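Local coordinates for protein Non-structural maintenance of chromosomes element 1 homolog (Xenopus laevis, PDB 7DG2) that probably acts as a RING-type E3 ubiquitin ligase that works with a MAGE-domain partner within the SMC5-SMC6 complex, at residues G19-G23 with S24-A28; H43-L46 with D47-V50; Y159-H162 with T163-M167; R27-H30 with R31-E35; K132-K135 with K136-E140. All coordinates share one frame; numbering follows the deposited sequence.

Contact 1: G19-G23 with S24-A28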
loop_
_atom_site.group_PDB
_atom_site.type_symbol
_atom_site.label_atom_id
_atom_site.label_comp_id
_atom_site.label_asym_id
_atom_site.label_seq_id
_atom_site.Cartn_x
_atom_site.Cartn_y
_atom_site.Cartn_z
ATOM N N GLY A 19 -2.178 3.663 5.417
ATOM C CA GLY A 19 -1.023 4.387 5.956
ATOM C C GLY A 19 -1.388 5.262 7.134
ATOM O O GLY A 19 -0.743 5.191 8.186
ATOM N N ILE A 20 -2.445 6.055 6.993
ATOM C CA ILE A 20 -2.884 7.002 8.011
ATOM C C ILE A 20 -4.404 7.091 7.957
ATOM O O ILE A 20 -5.006 6.971 6.885
ATOM C CB ILE A 20 -2.221 8.380 7.790
ATOM C CG1 ILE A 20 -2.701 9.383 8.843
ATOM C CG2 ILE A 20 -2.521 8.882 6.391
ATOM C CD1 ILE A 20 -1.794 10.641 8.943
ATOM N N MET A 21 -5.030 7.264 9.120
ATOM C CA MET A 21 -6.482 7.367 9.214
ATOM C C MET A 21 -6.853 8.385 10.283
ATOM O O MET A 21 -6.199 8.457 11.323
ATOM C CB MET A 21 -7.127 6.008 9.554
ATOM C CG MET A 21 -6.885 4.915 8.504
ATOM S SD MET A 21 -7.778 3.397 8.918
ATOM C CE MET A 21 -9.295 4.150 9.554
ATOM N N GLU A 22 -7.922 9.146 10.036
ATOM C CA GLU A 22 -8.407 10.115 11.014
ATOM C C GLU A 22 -9.094 9.408 12.190
ATOM O O GLU A 22 -9.622 8.300 12.059
ATOM C CB GLU A 22 -9.360 11.097 10.327
ATOM C CG GLU A 22 -9.840 12.262 11.174
ATOM C CD GLU A 22 -11.104 11.926 11.936
ATOM O OE1 GLU A 22 -11.271 12.408 13.084
ATOM O OE2 GLU A 22 -11.913 11.151 11.383
ATOM N N GLY A 23 -9.102 10.082 13.348
ATOM C CA GLY A 23 -9.490 9.425 14.591
ATOM C C GLY A 23 -10.905 8.876 14.593
ATOM O O GLY A 23 -11.143 7.764 15.072
ATOM N N SER A 24 -11.869 9.643 14.069
ATOM C CA SER A 24 -13.244 9.141 14.053
ATOM C C SER A 24 -13.377 7.923 13.139
ATOM O O SER A 24 -14.113 6.979 13.453
ATOM C CB SER A 24 -14.222 10.249 13.651
ATOM O OG SER A 24 -14.302 10.411 12.253
ATOM N N ALA A 25 -12.639 7.897 12.027
ATOM C CA ALA A 25 -12.638 6.692 11.197
ATOM C C ALA A 25 -11.971 5.512 11.899
ATOM O O ALA A 25 -12.371 4.356 11.685
ATOM C CB ALA A 25 -11.946 6.966 9.861
ATOM N N VAL A 26 -10.954 5.771 12.728
ATOM C CA VAL A 26 -10.284 4.703 13.471
ATOM C C VAL A 26 -11.210 4.107 14.527
ATOM O O VAL A 26 -11.233 2.886 14.733
ATOM C CB VAL A 26 -8.980 5.232 14.095
ATOM C CG1 VAL A 26 -8.435 4.252 15.136
ATOM C CG2 VAL A 26 -7.953 5.511 12.990
ATOM N N ARG A 27 -11.980 4.951 15.222
ATOM C CA ARG A 27 -12.935 4.417 16.189
ATOM C C ARG A 27 -13.971 3.531 15.498
ATOM O O ARG A 27 -14.319 2.458 16.009
ATOM C CB ARG A 27 -13.600 5.565 16.957
ATOM C CG ARG A 27 -12.656 6.251 17.951
ATOM C CD ARG A 27 -13.380 7.265 18.841
ATOM N NE ARG A 27 -13.980 8.356 18.071
ATOM C CZ ARG A 27 -13.344 9.467 17.694
ATOM N NH1 ARG A 27 -13.993 10.396 17.006
ATOM N NH2 ARG A 27 -12.064 9.654 17.996
ATOM N N ALA A 28 -14.449 3.947 14.320
ATOM C CA ALA A 28 -15.409 3.132 13.582
ATOM C C ALA A 28 -14.770 1.843 13.087
ATOM O O ALA A 28 -15.407 0.783 13.095
ATOM C CB ALA A 28 -15.991 3.920 12.413
#
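M21 makes the first contact between strand 20-22 and the helix that follows it. Its CB lies 3.6 Å from V26 CG2, and its chain bends at the sulfur, bringing CE to 3.9 Å from A25 CB. Since M21 directly precedes the N-cap and V26 is the fourth helical residue, the pair meets the definition of a hydrophobic staple. E22 is the N-cap. Its chain folds back at chi2 (-89°), which carries the carboxylate over the first turn. S24 N donates to E22 OE1 over 3.0 Å in a nearly straight bond (175°), arriving from well above the carboxylate plane. S24 OG donates to E22 OE2 at 2.6 Å, on the syn lone pair, while A25 N adds a weak 3.4 Å bond to E22 OE2. Both carboxylate oxygens are therefore engaged, and a negative group at a helix N-terminus would probably be stabilised by the dipole. The backbone carbonyl E22 O takes V26 N at 2.9 Å, opening the helical ladder. G23 continues it through G23 O to R27 N, and the R27 guanidinium folds back with one face over G23 O. The strand and first turn run almost at right angles (95°). Around this corner, M21 and G23 hydrogen-bond to strand 75-81 through Y77 and T75, V26 rests on F11 of helix 6-18, and I20 packs on helix 163-176.

Contact 2: H43-L46 with D47-V50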
loop_
_atom_site.group_PDB
_atom_site.type_symbol
_atom_site.label_atom_id
_atom_site.label_comp_id
_atom_site.label_asym_id
_atom_site.label_seq_id
_atom_site.Cartn_x
_atom_site.Cartn_y
_atom_site.Cartn_z
ATOM N N HIS A 43 -16.183 0.228 23.741
ATOM C CA HIS A 43 -15.918 1.583 23.280
ATOM C C HIS A 43 -14.830 2.278 24.088
ATOM O O HIS A 43 -14.244 3.253 23.601
ATOM C CB HIS A 43 -17.199 2.420 23.338
ATOM C CG HIS A 43 -17.613 2.782 24.732
ATOM N ND1 HIS A 43 -18.527 2.044 25.456
ATOM C CD2 HIS A 43 -17.217 3.792 25.543
ATOM C CE1 HIS A 43 -18.680 2.588 26.651
ATOM N NE2 HIS A 43 -17.892 3.646 26.731
ATOM N N ASP A 44 -14.552 1.809 25.306
ATOM C CA ASP A 44 -13.622 2.457 26.219
ATOM C C ASP A 44 -12.221 1.866 26.163
ATOM O O ASP A 44 -11.371 2.237 26.980
ATOM C CB ASP A 44 -14.148 2.379 27.661
ATOM C CG ASP A 44 -14.365 0.943 28.137
ATOM O OD1 ASP A 44 -14.652 0.054 27.309
ATOM O OD2 ASP A 44 -14.265 0.682 29.359
ATOM N N LYS A 45 -11.953 0.952 25.230
ATOM C CA LYS A 45 -10.702 0.212 25.253
ATOM C C LYS A 45 -9.903 0.360 23.957
ATOM O O LYS A 45 -9.118 -0.525 23.622
ATOM C CB LYS A 45 -10.964 -1.266 25.544
ATOM C CG LYS A 45 -11.618 -1.531 26.908
ATOM C CD LYS A 45 -10.805 -0.935 28.054
ATOM C CE LYS A 45 -11.366 -1.380 29.414
ATOM N NZ LYS A 45 -10.685 -0.702 30.565
ATOM N N LEU A 46 -10.072 1.468 23.228
ATOM C CA LEU A 46 -9.296 1.642 22.000
ATOM C C LEU A 46 -7.801 1.742 22.294
ATOM O O LEU A 46 -6.979 1.204 21.537
ATOM C CB LEU A 46 -9.769 2.873 21.225
ATOM C CG LEU A 46 -8.918 3.283 20.007
ATOM C CD1 LEU A 46 -8.911 2.226 18.912
ATOM C CD2 LEU A 46 -9.404 4.590 19.436
ATOM N N ASP A 47 -7.423 2.436 23.380
ATOM C CA ASP A 47 -5.999 2.563 23.705
ATOM C C ASP A 47 -5.375 1.207 23.987
ATOM O O ASP A 47 -4.257 0.916 23.531
ATOM C CB ASP A 47 -5.794 3.479 24.917
ATOM C CG ASP A 47 -6.054 4.942 24.607
ATOM O OD1 ASP A 47 -6.396 5.279 23.448
ATOM O OD2 ASP A 47 -5.909 5.761 25.542
ATOM N N ASP A 48 -6.070 0.371 24.756
ATOM C CA ASP A 48 -5.586 -0.982 25.001
ATOM C C ASP A 48 -5.485 -1.763 23.700
ATOM O O ASP A 48 -4.544 -2.539 23.504
ATOM C CB ASP A 48 -6.519 -1.704 25.973
ATOM C CG ASP A 48 -6.380 -1.210 27.407
ATOM O OD1 ASP A 48 -5.517 -0.347 27.670
ATOM O OD2 ASP A 48 -7.142 -1.697 28.272
ATOM N N PHE A 49 -6.463 -1.576 22.809
ATOM C CA PHE A 49 -6.489 -2.291 21.534
ATOM C C PHE A 49 -5.273 -1.926 20.690
ATOM O O PHE A 49 -4.546 -2.807 20.214
ATOM C CB PHE A 49 -7.793 -1.948 20.805
ATOM C CG PHE A 49 -7.995 -2.673 19.496
ATOM C CD1 PHE A 49 -8.589 -3.927 19.465
ATOM C CD2 PHE A 49 -7.651 -2.069 18.297
ATOM C CE1 PHE A 49 -8.803 -4.579 18.259
ATOM C CE2 PHE A 49 -7.860 -2.724 17.090
ATOM C CZ PHE A 49 -8.434 -3.979 17.079
ATOM N N VAL A 50 -5.029 -0.628 20.520
ATOM C CA VAL A 50 -3.842 -0.182 19.792
ATOM C C VAL A 50 -2.587 -0.610 20.537
ATOM O O VAL A 50 -1.583 -0.996 19.924
ATOM C CB VAL A 50 -3.897 1.347 19.568
ATOM C CG1 VAL A 50 -2.565 1.901 19.060
ATOM C CG2 VAL A 50 -5.001 1.696 18.580
HETATM O O HOH W 1 -8.056 1.397 26.708
HETATM O O HOH W 2 -9.056 3.807 25.425
#
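L46 lies alongside V50, one helical turn ahead of it, both side chains pointing the same way, with L46 CD1 4.0 Å from V50 CG2. The leucine gets there with CG anti to its own backbone N (chi1 172°). The main chain closes the same turn: V50 N donates to L46 O at 2.9 Å and almost straight (174°). One residue earlier, F49 N donates to K45 O at 3.0 Å; K45 is the N-cap residue, directly before helix 46-57.

The lysine side chain offers no acceptor to the first-turn amides; it runs beside D48, and its CD carbon comes within 3.7 Å of D48 OD2. The charged ends are near but not bridged, K45 NZ standing 4.3 Å from D48 OD2. Two waters serve the first-turn amides. Water 2 accepts from D47 N at 3.0 Å and donates to D44 O, while water 1 accepts from D48 N, also at 3.0 Å, and has only a weak link to the same carbonyl.

F49 turns into the fold, stacking on H8 and meeting F11 edge to face, while L46 packs on R27 and H30 of helix 23-36. The helix start is thus two-sided, apolar where it meets its neighbours and hydrated at the D47 and D48 amides. The acidic side chains of D47 and D48 in the first turn would probably interact favourably with the helix dipole, and the amides of the same two residues are satisfied by water, with D44 O as the waters' further partner.

Contact 3: Y159-H162 with T163-M167. With ACT (acetate ion), chain D.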
loop_
_atom_site.group_PDB
_atom_site.type_symbol
_atom_site.label_atom_id
_atom_site.label_comp_id
_atom_site.label_asym_id
_atom_site.label_seq_id
_atom_site.Cartn_x
_atom_site.Cartn_y
_atom_site.Cartn_z
ATOM N N TYR A 159 2.605 22.494 -2.285
ATOM C CA TYR A 159 2.754 21.220 -1.593
ATOM C C TYR A 159 3.327 21.427 -0.204
ATOM O O TYR A 159 4.287 22.177 -0.026
ATOM C CB TYR A 159 3.679 20.285 -2.379
ATOM C CG TYR A 159 3.132 19.959 -3.742
ATOM C CD1 TYR A 159 3.383 20.795 -4.834
ATOM C CD2 TYR A 159 2.331 18.837 -3.937
ATOM C CE1 TYR A 159 2.861 20.517 -6.065
ATOM C CE2 TYR A 159 1.808 18.548 -5.187
ATOM C CZ TYR A 159 2.080 19.396 -6.241
ATOM O OH TYR A 159 1.580 19.139 -7.494
ATOM N N THR A 160 2.756 20.727 0.775
ATOM C CA THR A 160 3.365 20.640 2.091
ATOM C C THR A 160 3.469 19.162 2.468
ATOM O O THR A 160 2.993 18.279 1.747
ATOM C CB THR A 160 2.564 21.447 3.138
ATOM O OG1 THR A 160 3.316 21.544 4.360
ATOM C CG2 THR A 160 1.221 20.783 3.408
ATOM N N LEU A 161 4.133 18.890 3.584
ATOM C CA LEU A 161 4.232 17.519 4.067
ATOM C C LEU A 161 2.880 17.058 4.588
ATOM O O LEU A 161 2.184 17.803 5.281
ATOM C CB LEU A 161 5.266 17.414 5.188
ATOM C CG LEU A 161 6.702 17.797 4.875
ATOM C CD1 LEU A 161 7.566 17.484 6.079
ATOM C CD2 LEU A 161 7.193 17.055 3.646
ATOM N N HIS A 162 2.504 15.823 4.254
ATOM C CA HIS A 162 1.297 15.239 4.831
ATOM C C HIS A 162 1.495 15.002 6.325
ATOM O O HIS A 162 2.619 14.817 6.799
ATOM C CB HIS A 162 0.965 13.911 4.120
ATOM C CG HIS A 162 -0.448 13.443 4.323
ATOM N ND1 HIS A 162 -0.880 12.841 5.489
ATOM C CD2 HIS A 162 -1.523 13.487 3.503
ATOM C CE1 HIS A 162 -2.163 12.544 5.379
ATOM N NE2 HIS A 162 -2.579 12.935 4.188
ATOM N N THR A 163 0.388 14.998 7.077
ATOM C CA THR A 163 0.464 14.594 8.480
ATOM C C THR A 163 1.195 13.262 8.633
ATOM O O THR A 163 2.014 13.093 9.538
ATOM C CB THR A 163 -0.940 14.505 9.071
ATOM O OG1 THR A 163 -1.579 15.781 8.943
ATOM C CG2 THR A 163 -0.878 14.116 10.544
ATOM N N ARG A 164 0.922 12.312 7.737
ATOM C CA ARG A 164 1.608 11.021 7.788
ATOM C C ARG A 164 3.116 11.191 7.720
ATOM O O ARG A 164 3.866 10.516 8.438
ATOM C CB ARG A 164 1.144 10.139 6.634
ATOM C CG ARG A 164 1.793 8.744 6.679
ATOM C CD ARG A 164 1.843 8.119 5.304
ATOM N NE ARG A 164 2.277 6.720 5.325
ATOM C CZ ARG A 164 2.097 5.896 4.298
ATOM N NH1 ARG A 164 1.489 6.326 3.204
ATOM N NH2 ARG A 164 2.505 4.639 4.364
ATOM N N CYS A 165 3.582 12.090 6.848
ATOM C CA CYS A 165 5.012 12.298 6.688
ATOM C C CYS A 165 5.624 12.909 7.943
ATOM O O CYS A 165 6.685 12.477 8.400
ATOM C CB CYS A 165 5.251 13.188 5.476
ATOM S SG CYS A 165 7.000 13.339 5.056
ATOM N N ILE A 166 4.968 13.925 8.516
ATOM C CA ILE A 166 5.479 14.526 9.744
ATOM C C ILE A 166 5.516 13.501 10.876
ATOM O O ILE A 166 6.484 13.437 11.648
ATOM C CB ILE A 166 4.632 15.756 10.117
ATOM C CG1 ILE A 166 4.620 16.743 8.954
ATOM C CG2 ILE A 166 5.148 16.378 11.409
ATOM C CD1 ILE A 166 3.551 17.858 9.092
ATOM N N MET A 167 4.474 12.673 10.983
ATOM C CA MET A 167 4.434 11.673 12.047
ATOM C C MET A 167 5.586 10.689 11.920
ATOM O O MET A 167 6.273 10.388 12.905
ATOM C CB MET A 167 3.089 10.950 12.032
ATOM C CG MET A 167 1.924 11.823 12.536
ATOM S SD MET A 167 0.292 11.088 12.382
ATOM C CE MET A 167 0.400 9.741 13.572
HETATM C C ACT D . 0.294 3.639 1.515
HETATM O O ACT D . 1.319 4.281 1.093
HETATM O OXT ACT D . 0.255 2.597 2.244
HETATM C CH3 ACT D . -1.092 4.238 1.081
#
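The edge of the H162 ring meets the first helical turn: R164 N lies in the ring plane and donates to H162 ND1 over 2.9 Å, nearly straight at 173°. This is a side-chain N-cap, with H162 joining strand 158-161 to helix 163-176 in what appears to be the second winged-helix unit of Nse1. With CG anti to the backbone N (chi1 -162°), ND1 is turned toward the R164 amide. Since ND1 is an acceptor, the ring is consistent with the neutral form carrying its proton on NE2, and NE2 is itself hydrogen-bonded to a glycerol, probably from the crystallisation liquor. I20 of strand 20-22 also packs against the H162 side chain.

The second flat group, the R164 guanidinium, is likewise approached at its edge. R164 NH1 binds an acetate oxygen, ACT O, in the guanidinium plane at 2.9 Å. The acetate is probably also from the crystallisation liquor. A long extended chain carries the group away from the cap, where it makes a cation-pi contact with W151 and packs on H69 of the Nse4 chain.

Backbone bonds complete the turn. H162 O accepts from I166 N at 3.0 Å and more weakly from C165 N, so both the carbonyl and the ring of H162 hold first-turn amides. The short strand and helix segments diverge by only 38°. L161 directly precedes the cap and I166 is the fourth helical residue, a hydrophobic staple in which L161 CB sits 3.9 Å from I166 CG1; beside it, L161 CD2 approaches C165 SG at 4.0 Å.

Contact 4: R27-H30 with R31-E35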
loop_
_atom_site.group_PDB
_atom_site.type_symbol
_atom_site.label_atom_id
_atom_site.label_comp_id
_atom_site.label_asym_id
_atom_site.label_seq_id
_atom_site.Cartn_x
_atom_site.Cartn_y
_atom_site.Cartn_z
ATOM N N ARG A 27 -11.980 4.951 15.222
ATOM C CA ARG A 27 -12.935 4.417 16.189
ATOM C C ARG A 27 -13.971 3.531 15.498
ATOM O O ARG A 27 -14.319 2.458 16.009
ATOM C CB ARG A 27 -13.600 5.565 16.957
ATOM C CG ARG A 27 -12.656 6.251 17.951
ATOM C CD ARG A 27 -13.380 7.265 18.841
ATOM N NE ARG A 27 -13.980 8.356 18.071
ATOM C CZ ARG A 27 -13.344 9.467 17.694
ATOM N NH1 ARG A 27 -13.993 10.396 17.006
ATOM N NH2 ARG A 27 -12.064 9.654 17.996
ATOM N N ALA A 28 -14.449 3.947 14.320
ATOM C CA ALA A 28 -15.409 3.132 13.582
ATOM C C ALA A 28 -14.770 1.843 13.087
ATOM O O ALA A 28 -15.407 0.783 13.095
ATOM C CB ALA A 28 -15.991 3.920 12.413
ATOM N N LEU A 29 -13.506 1.917 12.661
ATOM C CA LEU A 29 -12.789 0.720 12.230
ATOM C C LEU A 29 -12.618 -0.268 13.381
ATOM O O LEU A 29 -12.825 -1.474 13.211
ATOM C CB LEU A 29 -11.427 1.117 11.642
ATOM C CG LEU A 29 -10.476 -0.019 11.287
ATOM C CD1 LEU A 29 -11.089 -0.839 10.162
ATOM C CD2 LEU A 29 -9.075 0.526 10.891
ATOM N N HIS A 30 -12.240 0.227 14.560
ATOM C CA HIS A 30 -12.114 -0.623 15.737
ATOM C C HIS A 30 -13.408 -1.386 15.991
ATOM O O HIS A 30 -13.402 -2.614 16.158
ATOM C CB HIS A 30 -11.746 0.247 16.940
ATOM C CG HIS A 30 -11.725 -0.481 18.243
ATOM N ND1 HIS A 30 -12.143 0.105 19.422
ATOM C CD2 HIS A 30 -11.308 -1.726 18.564
ATOM C CE1 HIS A 30 -12.002 -0.763 20.409
ATOM N NE2 HIS A 30 -11.500 -1.879 19.917
ATOM N N ARG A 31 -14.528 -0.665 16.012
ATOM C CA ARG A 31 -15.830 -1.293 16.221
ATOM C C ARG A 31 -16.109 -2.342 15.160
ATOM O O ARG A 31 -16.533 -3.464 15.467
ATOM C CB ARG A 31 -16.928 -0.239 16.198
ATOM C CG ARG A 31 -18.301 -0.825 16.499
ATOM C CD ARG A 31 -19.295 0.292 16.662
ATOM N NE ARG A 31 -20.654 -0.223 16.738
ATOM C CZ ARG A 31 -21.723 0.536 16.946
ATOM N NH1 ARG A 31 -21.590 1.848 17.108
ATOM N NH2 ARG A 31 -22.926 -0.021 16.992
ATOM N N HIS A 32 -15.882 -1.989 13.892
ATOM C CA HIS A 32 -16.190 -2.920 12.812
ATOM C C HIS A 32 -15.309 -4.162 12.881
ATOM O O HIS A 32 -15.785 -5.280 12.640
ATOM C CB HIS A 32 -16.045 -2.216 11.461
ATOM C CG HIS A 32 -16.721 -2.934 10.336
ATOM N ND1 HIS A 32 -18.090 -3.098 10.275
ATOM C CD2 HIS A 32 -16.219 -3.535 9.233
ATOM C CE1 HIS A 32 -18.401 -3.774 9.183
ATOM N NE2 HIS A 32 -17.283 -4.050 8.532
ATOM N N CYS A 33 -14.021 -3.995 13.219
ATOM C CA CYS A 33 -13.138 -5.148 13.356
ATOM C C CYS A 33 -13.609 -6.081 14.467
ATOM O O CYS A 33 -13.518 -7.304 14.338
ATOM C CB CYS A 33 -11.704 -4.700 13.631
ATOM S SG CYS A 33 -10.956 -3.862 12.230
ATOM N N CYS A 34 -14.097 -5.521 15.572
ATOM C CA CYS A 34 -14.618 -6.370 16.638
ATOM C C CYS A 34 -15.843 -7.143 16.175
ATOM O O CYS A 34 -15.966 -8.342 16.448
ATOM C CB CYS A 34 -14.938 -5.525 17.869
ATOM S SG CYS A 34 -13.417 -4.964 18.681
ATOM N N GLU A 35 -16.748 -6.482 15.454
ATOM C CA GLU A 35 -17.956 -7.160 14.996
ATOM C C GLU A 35 -17.636 -8.243 13.970
ATOM O O GLU A 35 -18.208 -9.339 14.021
ATOM C CB GLU A 35 -18.931 -6.134 14.428
ATOM C CG GLU A 35 -19.409 -5.162 15.480
ATOM C CD GLU A 35 -20.188 -4.013 14.897
ATOM O OE1 GLU A 35 -20.110 -3.814 13.666
ATOM O OE2 GLU A 35 -20.876 -3.309 15.670
#
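Four successive backbone bonds tie R27-H30 to R31-E35 as one uninterrupted alpha-helix. R31 N donates to R27 O at 3.1 Å and H32 N to A28 O at 2.9 Å. The ladder goes on with C33 N to L29 O at 2.8 Å and C34 N to H30 O at 3.0 Å. All four N-H...O angles lie near 160° or above, consistent with regular helical geometry through this stretch.

The side chains repeat this four-residue spacing. L29 CD1 lies 3.7 Å from C33 SG on the side facing helix 6-18, where L29 packs on F11 and A14. C34 meets the ring of H30 obliquely: its sulfur is 4.4 Å from the ring centroid and 46° off the normal, a sulfur-aromatic contact. C34 SG is placed there with its CB-SG bond beside the backbone N (chi1 -72°). The same ring meets Y41 edge to face and F49 with the two planes inclined, so H30 belongs to an aromatic cluster between helices 23-36 and 46-57. On the exposed side, the extended chain of R31 brings NE to E35 OE2 at 3.3 Å, a salt bridge made in the guanidinium plane. H32 touches G87 of the MAGE-domain chain.

Helix 23-36 thus packs against both helix 6-18 and helix 46-57, and strands 20-22, 75-81 and 62-68 form an antiparallel sheet in the same unit, a topology consistent with a winged-helix domain.

Contact 5: K132-K135 with K136-E140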
loop_
_atom_site.group_PDB
_atom_site.type_symbol
_atom_site.label_atom_id
_atom_site.label_comp_id
_atom_site.label_asym_id
_atom_site.label_seq_id
_atom_site.Cartn_x
_atom_site.Cartn_y
_atom_site.Cartn_z
ATOM N N LYS A 132 20.126 11.435 -12.262
ATOM C CA LYS A 132 19.496 11.376 -13.577
ATOM C C LYS A 132 18.350 12.373 -13.668
ATOM O O LYS A 132 17.475 12.405 -12.802
ATOM C CB LYS A 132 18.988 9.959 -13.841
ATOM C CG LYS A 132 18.292 9.771 -15.183
ATOM C CD LYS A 132 18.098 8.297 -15.475
ATOM C CE LYS A 132 17.438 8.055 -16.830
ATOM N NZ LYS A 132 15.960 8.241 -16.768
ATOM N N LYS A 133 18.363 13.204 -14.713
ATOM C CA LYS A 133 17.409 14.305 -14.786
ATOM C C LYS A 133 16.006 13.814 -15.110
ATOM O O LYS A 133 15.813 12.812 -15.807
ATOM C CB LYS A 133 17.842 15.329 -15.838
ATOM C CG LYS A 133 18.995 16.191 -15.396
ATOM C CD LYS A 133 18.667 16.970 -14.129
ATOM C CE LYS A 133 19.498 18.231 -14.084
ATOM N NZ LYS A 133 19.262 19.063 -15.305
ATOM N N MET A 134 15.020 14.525 -14.568
ATOM C CA MET A 134 13.606 14.235 -14.764
ATOM C C MET A 134 12.965 15.367 -15.559
ATOM O O MET A 134 13.210 16.543 -15.277
ATOM C CB MET A 134 12.892 14.065 -13.413
ATOM C CG MET A 134 13.362 12.839 -12.628
ATOM S SD MET A 134 12.543 12.593 -11.023
ATOM C CE MET A 134 13.410 13.719 -9.978
ATOM N N LYS A 135 12.146 15.008 -16.542
ATOM C CA LYS A 135 11.378 15.993 -17.295
ATOM C C LYS A 135 10.273 16.595 -16.427
ATOM O O LYS A 135 9.900 16.050 -15.391
ATOM C CB LYS A 135 10.760 15.343 -18.534
ATOM C CG LYS A 135 11.764 14.660 -19.457
ATOM C CD LYS A 135 12.750 15.669 -20.021
ATOM C CE LYS A 135 13.685 15.038 -21.041
ATOM N NZ LYS A 135 14.663 16.046 -21.543
ATOM N N LYS A 136 9.728 17.729 -16.880
ATOM C CA LYS A 136 8.575 18.322 -16.204
ATOM C C LYS A 136 7.441 17.309 -16.033
ATOM O O LYS A 136 6.857 17.180 -14.947
ATOM C CB LYS A 136 8.094 19.543 -16.987
ATOM C CG LYS A 136 6.790 20.142 -16.498
ATOM C CD LYS A 136 6.550 21.492 -17.168
ATOM C CE LYS A 136 5.076 21.856 -17.177
ATOM N NZ LYS A 136 4.532 22.066 -15.811
ATOM N N LYS A 137 7.115 16.582 -17.104
ATOM C CA LYS A 137 6.019 15.621 -17.040
ATOM C C LYS A 137 6.276 14.573 -15.969
ATOM O O LYS A 137 5.368 14.213 -15.211
ATOM C CB LYS A 137 5.820 14.956 -18.405
ATOM C CG LYS A 137 4.494 14.223 -18.564
ATOM C CD LYS A 137 4.262 13.843 -20.024
ATOM C CE LYS A 137 2.885 13.232 -20.238
ATOM N NZ LYS A 137 2.746 11.911 -19.555
ATOM N N GLU A 138 7.522 14.096 -15.877
ATOM C CA GLU A 138 7.879 13.106 -14.871
ATOM C C GLU A 138 7.797 13.687 -13.468
ATOM O O GLU A 138 7.397 12.989 -12.529
ATOM C CB GLU A 138 9.286 12.564 -15.131
ATOM C CG GLU A 138 9.390 11.695 -16.375
ATOM C CD GLU A 138 10.763 11.056 -16.531
ATOM O OE1 GLU A 138 11.750 11.635 -16.027
ATOM O OE2 GLU A 138 10.851 9.970 -17.147
ATOM N N VAL A 139 8.198 14.953 -13.297
ATOM C CA VAL A 139 8.066 15.574 -11.979
ATOM C C VAL A 139 6.594 15.682 -11.593
ATOM O O VAL A 139 6.210 15.394 -10.450
ATOM C CB VAL A 139 8.764 16.949 -11.951
ATOM C CG1 VAL A 139 8.453 17.662 -10.627
ATOM C CG2 VAL A 139 10.270 16.782 -12.126
ATOM N N GLU A 140 5.741 16.066 -12.542
ATOM C CA GLU A 140 4.323 16.206 -12.232
ATOM C C GLU A 140 3.702 14.867 -11.867
ATOM O O GLU A 140 2.902 14.779 -10.927
ATOM C CB GLU A 140 3.597 16.840 -13.413
ATOM C CG GLU A 140 3.971 18.303 -13.598
ATOM C CD GLU A 140 3.485 18.871 -14.921
ATOM O OE1 GLU A 140 3.432 20.111 -15.048
ATOM O OE2 GLU A 140 3.160 18.080 -15.834
#
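This is a helix N-terminal capping contact at the surface, where M134 and K135, in the loop after helix 119-128, meet E138 and V139 in the first turn of helix 136-148. K135 is the N-cap residue, and V139 N donates to K135 O at 2.9 Å (159°), the first i to i+4 bond of the helix. The carboxylate of E138, the third residue of the helix, reaches back to the N-cap amide: K135 N donates to E138 OE1 over 3.4 Å, a weak bond. This is the helix-to-cap half of a capping box. The reciprocal half would need an acceptor at the N-cap, which a lysine side chain does not provide.

E138 approaches M134 too, the two side chains crossing at about a right angle, and E138 OE1 stands 3.4 Å from M134 CA. With CG beside the backbone N (chi1 -69°) and the chain extended beyond it, the glutamate lies back along the loop. M134 and V139 bracket the cap as a hydrophobic staple, M134 CB resting 4.0 Å from V139 CG2. Charge lines the outer side: K136 NZ pairs with E140 OE1 one turn on in a salt bridge, although its modelled length is doubtfully short. K132 NZ is a distant opposite charge, 5.4 Å from E138 OE2.

Inward, M134 packs on N97 and L101 of helix 96-111. V139 inserts among L101 and the I122, L123 and A126 side chains of helix 119-128, while K133 forms a salt bridge to D127, tying the loop to the end of that helix.

In the fold
From the N terminus, contact 1 turns strand 20-22 into helix 23-36, and contact 4 continues along that helix, sharing R27 and A28 with contact 1. Contact 2 comes after the next loop, opening helix 46-57 and packing on contact 4 where F49 CG meets H30 CD2 at 3.6 Å. None of the contacts spans a long loop; they follow in series, overlapping only in 1 and 4. Contact 5 opens helix 136-148, its centre about 45 Å from that of contact 2. Contact 3 lies near the centre of the chain: I20 of contact 1 packs against its H162, T163 and R164, so the two probable winged-helix units touch here.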